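Local coordinates for CofB (Escherichia coli, PDB 5AX6), which serves as the minor pilin of the CFA/III type IVb pilus, forms a homotrimer and probably takes part in pilus assembly, at residues Arg380-Val385 / Gly450-Ile455; Leu401-Ala406 / Leu478-Thr483. One frame throughout, in Å; residues are numbered along the deposited sequence.

Contact 1: Arg380-Val385 / Gly450-Ile455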
loop_
_atom_site.group_PDB
_atom_site.type_symbol
_atom_site.label_atom_id
_atom_site.label_comp_id
_atom_site.label_asym_id
_atom_site.label_seq_id
_atom_site.Cartn_x
_atom_site.Cartn_y
_atom_site.Cartn_z
ATOM N N ARG A 380 46.973 -17.196 -7.321
ATOM C CA ARG A 380 45.602 -17.619 -7.085
ATOM C C ARG A 380 44.652 -16.431 -7.193
ATOM O O ARG A 380 45.055 -15.267 -7.054
ATOM C CB ARG A 380 45.458 -18.269 -5.716
ATOM C CG ARG A 380 45.579 -17.290 -4.557
ATOM C CD ARG A 380 45.670 -18.024 -3.230
ATOM N NE ARG A 380 45.789 -17.085 -2.119
ATOM C CZ ARG A 380 46.929 -16.511 -1.747
ATOM N NH1 ARG A 380 48.057 -16.794 -2.388
ATOM N NH2 ARG A 380 46.942 -15.662 -0.726
ATOM N N ILE A 381 43.385 -16.733 -7.447
ATOM C CA ILE A 381 42.349 -15.724 -7.346
ATOM C C ILE A 381 41.687 -15.870 -5.985
ATOM O O ILE A 381 41.202 -16.940 -5.626
ATOM C CB ILE A 381 41.301 -15.850 -8.494
ATOM C CG1 ILE A 381 41.971 -15.650 -9.856
ATOM C CG2 ILE A 381 40.155 -14.831 -8.281
ATOM C CD1 ILE A 381 41.068 -15.971 -11.072
ATOM N N GLU A 382 41.700 -14.806 -5.194
ATOM C CA GLU A 382 41.108 -14.893 -3.870
ATOM C C GLU A 382 40.056 -13.813 -3.697
ATOM O O GLU A 382 40.264 -12.672 -4.095
ATOM C CB GLU A 382 42.184 -14.781 -2.777
ATOM C CG GLU A 382 41.609 -14.917 -1.374
ATOM C CD GLU A 382 42.674 -15.102 -0.290
ATOM O OE1 GLU A 382 43.817 -15.494 -0.622
ATOM O OE2 GLU A 382 42.352 -14.859 0.896
ATOM N N LEU A 383 38.926 -14.183 -3.112
ATOM C CA LEU A 383 37.804 -13.261 -2.937
ATOM C C LEU A 383 37.225 -13.446 -1.548
ATOM O O LEU A 383 37.303 -14.531 -0.991
ATOM C CB LEU A 383 36.718 -13.514 -3.997
ATOM C CG LEU A 383 37.079 -13.354 -5.479
ATOM C CD1 LEU A 383 35.937 -13.862 -6.365
ATOM C CD2 LEU A 383 37.389 -11.899 -5.794
ATOM N N ASN A 384 36.640 -12.390 -0.989
ATOM C CA ASN A 384 35.896 -12.512 0.256
ATOM C C ASN A 384 34.590 -13.248 0.037
ATOM O O ASN A 384 33.905 -13.005 -0.955
ATOM C CB ASN A 384 35.617 -11.129 0.850
ATOM C CG ASN A 384 36.880 -10.433 1.300
ATOM O OD1 ASN A 384 37.724 -11.037 1.955
ATOM N ND2 ASN A 384 37.024 -9.168 0.942
ATOM N N VAL A 385 34.249 -14.153 0.949
ATOM C CA VAL A 385 32.992 -14.881 0.852
ATOM C C VAL A 385 31.850 -13.914 1.135
ATOM O O VAL A 385 31.918 -13.109 2.066
ATOM C CB VAL A 385 32.940 -16.089 1.820
ATOM C CG1 VAL A 385 31.567 -16.761 1.762
ATOM C CG2 VAL A 385 34.023 -17.097 1.453
ATOM N N GLY A 450 35.898 -20.058 6.024
ATOM C CA GLY A 450 34.740 -19.334 6.510
ATOM C C GLY A 450 34.637 -17.954 5.880
ATOM O O GLY A 450 33.537 -17.428 5.717
ATOM N N SER A 451 35.773 -17.370 5.506
ATOM C CA SER A 451 35.776 -15.982 5.031
ATOM C C SER A 451 36.330 -15.740 3.615
ATOM O O SER A 451 36.100 -14.673 3.045
ATOM C CB SER A 451 36.558 -15.107 6.024
ATOM O OG SER A 451 37.921 -15.479 6.051
ATOM N N LYS A 452 37.048 -16.703 3.041
ATOM C CA LYS A 452 37.646 -16.494 1.723
ATOM C C LYS A 452 37.261 -17.574 0.705
ATOM O O LYS A 452 37.058 -18.730 1.067
ATOM C CB LYS A 452 39.177 -16.441 1.816
ATOM C CG LYS A 452 39.733 -15.373 2.755
ATOM C CD LYS A 452 39.533 -13.966 2.191
ATOM C CE LYS A 452 40.276 -12.920 3.023
ATOM N NZ LYS A 452 40.288 -11.573 2.366
ATOM N N TRP A 453 37.162 -17.171 -0.562
ATOM C CA TRP A 453 37.150 -18.102 -1.694
ATOM C C TRP A 453 38.539 -18.206 -2.281
ATOM O O TRP A 453 39.186 -17.190 -2.498
ATOM C CB TRP A 453 36.221 -17.645 -2.830
ATOM C CG TRP A 453 34.741 -17.693 -2.581
ATOM C CD1 TRP A 453 33.917 -16.622 -2.424
ATOM C CD2 TRP A 453 33.908 -18.855 -2.524
ATOM N NE1 TRP A 453 32.625 -17.040 -2.245
ATOM C CE2 TRP A 453 32.588 -18.411 -2.311
ATOM C CE3 TRP A 453 34.144 -20.233 -2.643
ATOM C CZ2 TRP A 453 31.505 -19.287 -2.198
ATOM C CZ3 TRP A 453 33.076 -21.103 -2.518
ATOM C CH2 TRP A 453 31.767 -20.628 -2.299
ATOM N N TYR A 454 38.978 -19.423 -2.589
ATOM C CA TYR A 454 40.246 -19.610 -3.282
ATOM C C TYR A 454 40.037 -20.292 -4.612
ATOM O O TYR A 454 39.503 -21.391 -4.658
ATOM C CB TYR A 454 41.212 -20.445 -2.446
ATOM C CG TYR A 454 41.442 -19.892 -1.063
ATOM C CD1 TYR A 454 42.392 -18.902 -0.839
ATOM C CD2 TYR A 454 40.706 -20.358 0.014
ATOM C CE1 TYR A 454 42.603 -18.393 0.444
ATOM C CE2 TYR A 454 40.914 -19.856 1.294
ATOM C CZ TYR A 454 41.864 -18.878 1.494
ATOM O OH TYR A 454 42.070 -18.391 2.764
ATOM N N ILE A 455 40.469 -19.645 -5.689
ATOM C CA ILE A 455 40.340 -20.235 -7.008
ATOM C C ILE A 455 41.729 -20.455 -7.561
ATOM O O ILE A 455 42.531 -19.520 -7.641
ATOM C CB ILE A 455 39.520 -19.356 -7.986
ATOM C CG1 ILE A 455 38.127 -19.056 -7.414
ATOM C CG2 ILE A 455 39.337 -20.092 -9.302
ATOM C CD1 ILE A 455 37.980 -17.690 -6.764
#
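V385 lays its CG2 methyl over one face of the W453 indole, a CH-pi contact 4.0 Å from the centroid of the five-membered ring; the backbone oxygen of N384 sits at the ring edge, near its plane. For V385, chi1 176° sets CG1 anti to the backbone N and leaves CG2 beside that nitrogen, where it faces the indole. The indole NE1 is hydrogen-bonded to Q386. The Y454 ring receives polar groups at its edge: E382 OE1 lies 3.3 Å from CE1, the carboxylate and ring planes 61° apart, and R380 NE stands near CD1. R380 grips E382 side-on, NE and NH2 both reaching OE1 in the guanidinium plane, with NE to OE1 at 2.9 Å; its NH1 goes to the carbonyl of E377. The other carboxylate oxygen, E382 OE2, rests against the K452 chain, 3.2 Å from CD, while K452 NZ bonds N384 OD1 at 2.7 Å. K452 bends at its second torsion (chi2 -71°), which lets the chain pass E382 and end alongside N384. On the face of I381, L383, W453 and I455, I381 CG2 meets I455 CD1 at 3.9 Å. Antiparallel backbone bonds join I381 to I455 and L383 to W453, in both directions, and V385 N reaches S451 O at 2.8 Å. Were E382 an alanine, R380 NE and NH2 would probably lose their shared acceptor and the edge of Y454 its carboxylate. One face is thus apolar, turned to F354 and strand 398-409. The other carries E382 and Y454, with the separate K452-N384 bond at the strand margin; E382 is held by the R380 salt bridge and probably influenced, more weakly, by the K452 amine, which lies beyond salt-bridge distance.

Contact 2: Leu401-Ala406 / Leu478-Thr483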
loop_
_atom_site.group_PDB
_atom_site.type_symbol
_atom_site.label_atom_id
_atom_site.label_comp_id
_atom_site.label_asym_id
_atom_site.label_seq_id
_atom_site.Cartn_x
_atom_site.Cartn_y
_atom_site.Cartn_z
ATOM N N LEU A 401 30.046 -20.262 -5.551
ATOM C CA LEU A 401 30.928 -19.674 -6.545
ATOM C C LEU A 401 31.253 -20.728 -7.591
ATOM O O LEU A 401 31.513 -21.877 -7.258
ATOM C CB LEU A 401 32.211 -19.125 -5.892
ATOM C CG LEU A 401 33.204 -18.393 -6.801
ATOM C CD1 LEU A 401 34.014 -17.352 -6.033
ATOM C CD2 LEU A 401 34.146 -19.353 -7.538
ATOM N N SER A 402 31.196 -20.333 -8.860
ATOM C CA SER A 402 31.638 -21.184 -9.961
ATOM C C SER A 402 32.567 -20.392 -10.861
ATOM O O SER A 402 32.599 -19.163 -10.802
ATOM C CB SER A 402 30.454 -21.717 -10.771
ATOM O OG SER A 402 29.992 -22.937 -10.222
ATOM N N ALA A 403 33.342 -21.099 -11.674
ATOM C CA ALA A 403 34.260 -20.464 -12.621
ATOM C C ALA A 403 34.147 -21.169 -13.975
ATOM O O ALA A 403 34.201 -22.393 -14.034
ATOM C CB ALA A 403 35.701 -20.517 -12.102
ATOM N N SER A 404 33.940 -20.401 -15.045
ATOM C CA SER A 404 33.875 -20.947 -16.403
ATOM C C SER A 404 35.030 -20.379 -17.216
ATOM O O SER A 404 35.420 -19.230 -17.008
ATOM C CB SER A 404 32.544 -20.605 -17.078
ATOM O OG SER A 404 31.444 -21.047 -16.300
ATOM N N ILE A 405 35.587 -21.167 -18.132
ATOM C CA ILE A 405 36.738 -20.704 -18.887
ATOM C C ILE A 405 36.379 -19.588 -19.872
ATOM O O ILE A 405 35.419 -19.708 -20.640
ATOM C CB ILE A 405 37.401 -21.845 -19.673
ATOM C CG1 ILE A 405 37.803 -22.973 -18.727
ATOM C CG2 ILE A 405 38.601 -21.289 -20.444
ATOM C CD1 ILE A 405 38.454 -24.161 -19.426
ATOM N N ALA A 406 37.154 -18.504 -19.852
ATOM C CA ALA A 406 36.888 -17.361 -20.723
ATOM C C ALA A 406 37.930 -17.224 -21.836
ATOM O O ALA A 406 37.601 -16.802 -22.941
ATOM C CB ALA A 406 36.815 -16.077 -19.904
ATOM N N LEU A 478 45.344 -17.950 -18.574
ATOM C CA LEU A 478 44.079 -18.635 -18.328
ATOM C C LEU A 478 43.195 -17.633 -17.615
ATOM O O LEU A 478 43.588 -17.079 -16.586
ATOM C CB LEU A 478 44.258 -19.900 -17.475
ATOM C CG LEU A 478 42.966 -20.583 -17.018
ATOM C CD1 LEU A 478 42.171 -21.071 -18.221
ATOM C CD2 LEU A 478 43.231 -21.754 -16.042
ATOM N N SER A 479 42.013 -17.365 -18.163
ATOM C CA SER A 479 41.106 -16.451 -17.487
ATOM C C SER A 479 39.740 -17.088 -17.352
ATOM O O SER A 479 39.396 -17.998 -18.102
ATOM C CB SER A 479 41.005 -15.119 -18.232
ATOM O OG SER A 479 40.418 -15.287 -19.510
ATOM N N VAL A 480 38.959 -16.597 -16.393
ATOM C CA VAL A 480 37.674 -17.198 -16.105
ATOM C C VAL A 480 36.622 -16.133 -15.875
ATOM O O VAL A 480 36.942 -15.022 -15.446
ATOM C CB VAL A 480 37.735 -18.097 -14.846
ATOM C CG1 VAL A 480 38.514 -19.374 -15.129
ATOM C CG2 VAL A 480 38.297 -17.310 -13.642
ATOM N N ASN A 481 35.374 -16.486 -16.163
ATOM C CA ASN A 481 34.227 -15.749 -15.659
ATOM C C ASN A 481 33.729 -16.428 -14.398
ATOM O O ASN A 481 33.356 -17.603 -14.433
ATOM C CB ASN A 481 33.121 -15.677 -16.719
ATOM C CG ASN A 481 33.552 -14.869 -17.933
ATOM O OD1 ASN A 481 33.553 -15.362 -19.065
ATOM N ND2 ASN A 481 33.937 -13.635 -17.694
ATOM N N ILE A 482 33.742 -15.678 -13.294
ATOM C CA ILE A 482 33.391 -16.174 -11.975
ATOM C C ILE A 482 31.976 -15.750 -11.691
ATOM O O ILE A 482 31.652 -14.576 -11.839
ATOM C CB ILE A 482 34.349 -15.609 -10.898
ATOM C CG1 ILE A 482 35.752 -16.191 -11.109
ATOM C CG2 ILE A 482 33.833 -15.887 -9.486
ATOM C CD1 ILE A 482 36.840 -15.385 -10.429
ATOM N N THR A 483 31.132 -16.713 -11.329
ATOM C CA THR A 483 29.749 -16.447 -10.951
ATOM C C THR A 483 29.607 -16.657 -9.455
ATOM O O THR A 483 30.033 -17.685 -8.941
ATOM C CB THR A 483 28.749 -17.388 -11.679
ATOM O OG1 THR A 483 28.996 -17.356 -13.086
ATOM C CG2 THR A 483 27.305 -16.954 -11.399
#
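Five backbone hydrogen bonds tie L401-A406 to L478-T483 as antiparallel strands. S402 with T483 and S404 with N481 are hydrogen-bonded pairs, each bonded in both directions; the straightest link runs from S404 N to N481 O, 2.9 Å at 170°. A406 N adds a fifth bond to S479 O. Beside these bonds, alpha carbons approach carbonyl oxygens: L401 CA lies 3.2 Å from T483 O, and V480 CA reaches S404 O at the same distance. A403 with I482 is a non-hydrogen-bonded pair, its alpha carbons 4.4 Å apart.

Apolar contacts are made by branches and methyls. The I482 CG2 methyl is met by the branch point of L401, CG to CG2 3.7 Å, and both leucine methyls stand close to it, the two side chains crossing at a slant. L401 has CG anti to the backbone N (chi1 -176°), which carries its branch to that methyl. A403 CB touches V480 CB at 4.2 Å, while I405 CG2 approaches L478 CD1 at the same distance.

Among the polar side chains, S479 OG has A406 CB in van der Waals contact at 3.7 Å and is hydrogen-bonded to Y351 OH of strand 341-353. The face of S402, S404, N481 and T483 is shared by strand 341-353 and neighbouring subunits: S404 OG probably bonds the side-chain amide of N481 of the third subunit. S404 packs on S404, and I405 on I405, of both neighbouring subunits, so this buried pair lies where the three copies converge. The four-stranded antiparallel sheet 327-333, 341-353, 478-487, 398-409 has strand 398-409 as its outermost member within the chain; the contact is the pairing at that border, apolar toward strands 381-384 and 438-448, and mixed, S404 with I405, where the three copies meet.

How the contacts relate
From the N terminus the chain passes 380-385, then 401-406, before 450-455 returns to pair with the first in contact 1; 478-483 then pairs with the second in contact 2. The loops these pairings close therefore cross rather than nest. Contact 1 belongs to the sheet built around strand 452-463, contact 2 to the sheet of strands 398-409 and 478-487, and the two sheets pack face to face within the C-terminal domain, contact centres about 14 Å apart. L401 is the main go-between, its CD1 lying 3.5 Å from W453 CG and its methyls also touching L383 and I455; I381 meets I482. Both contacts touch the second subunit.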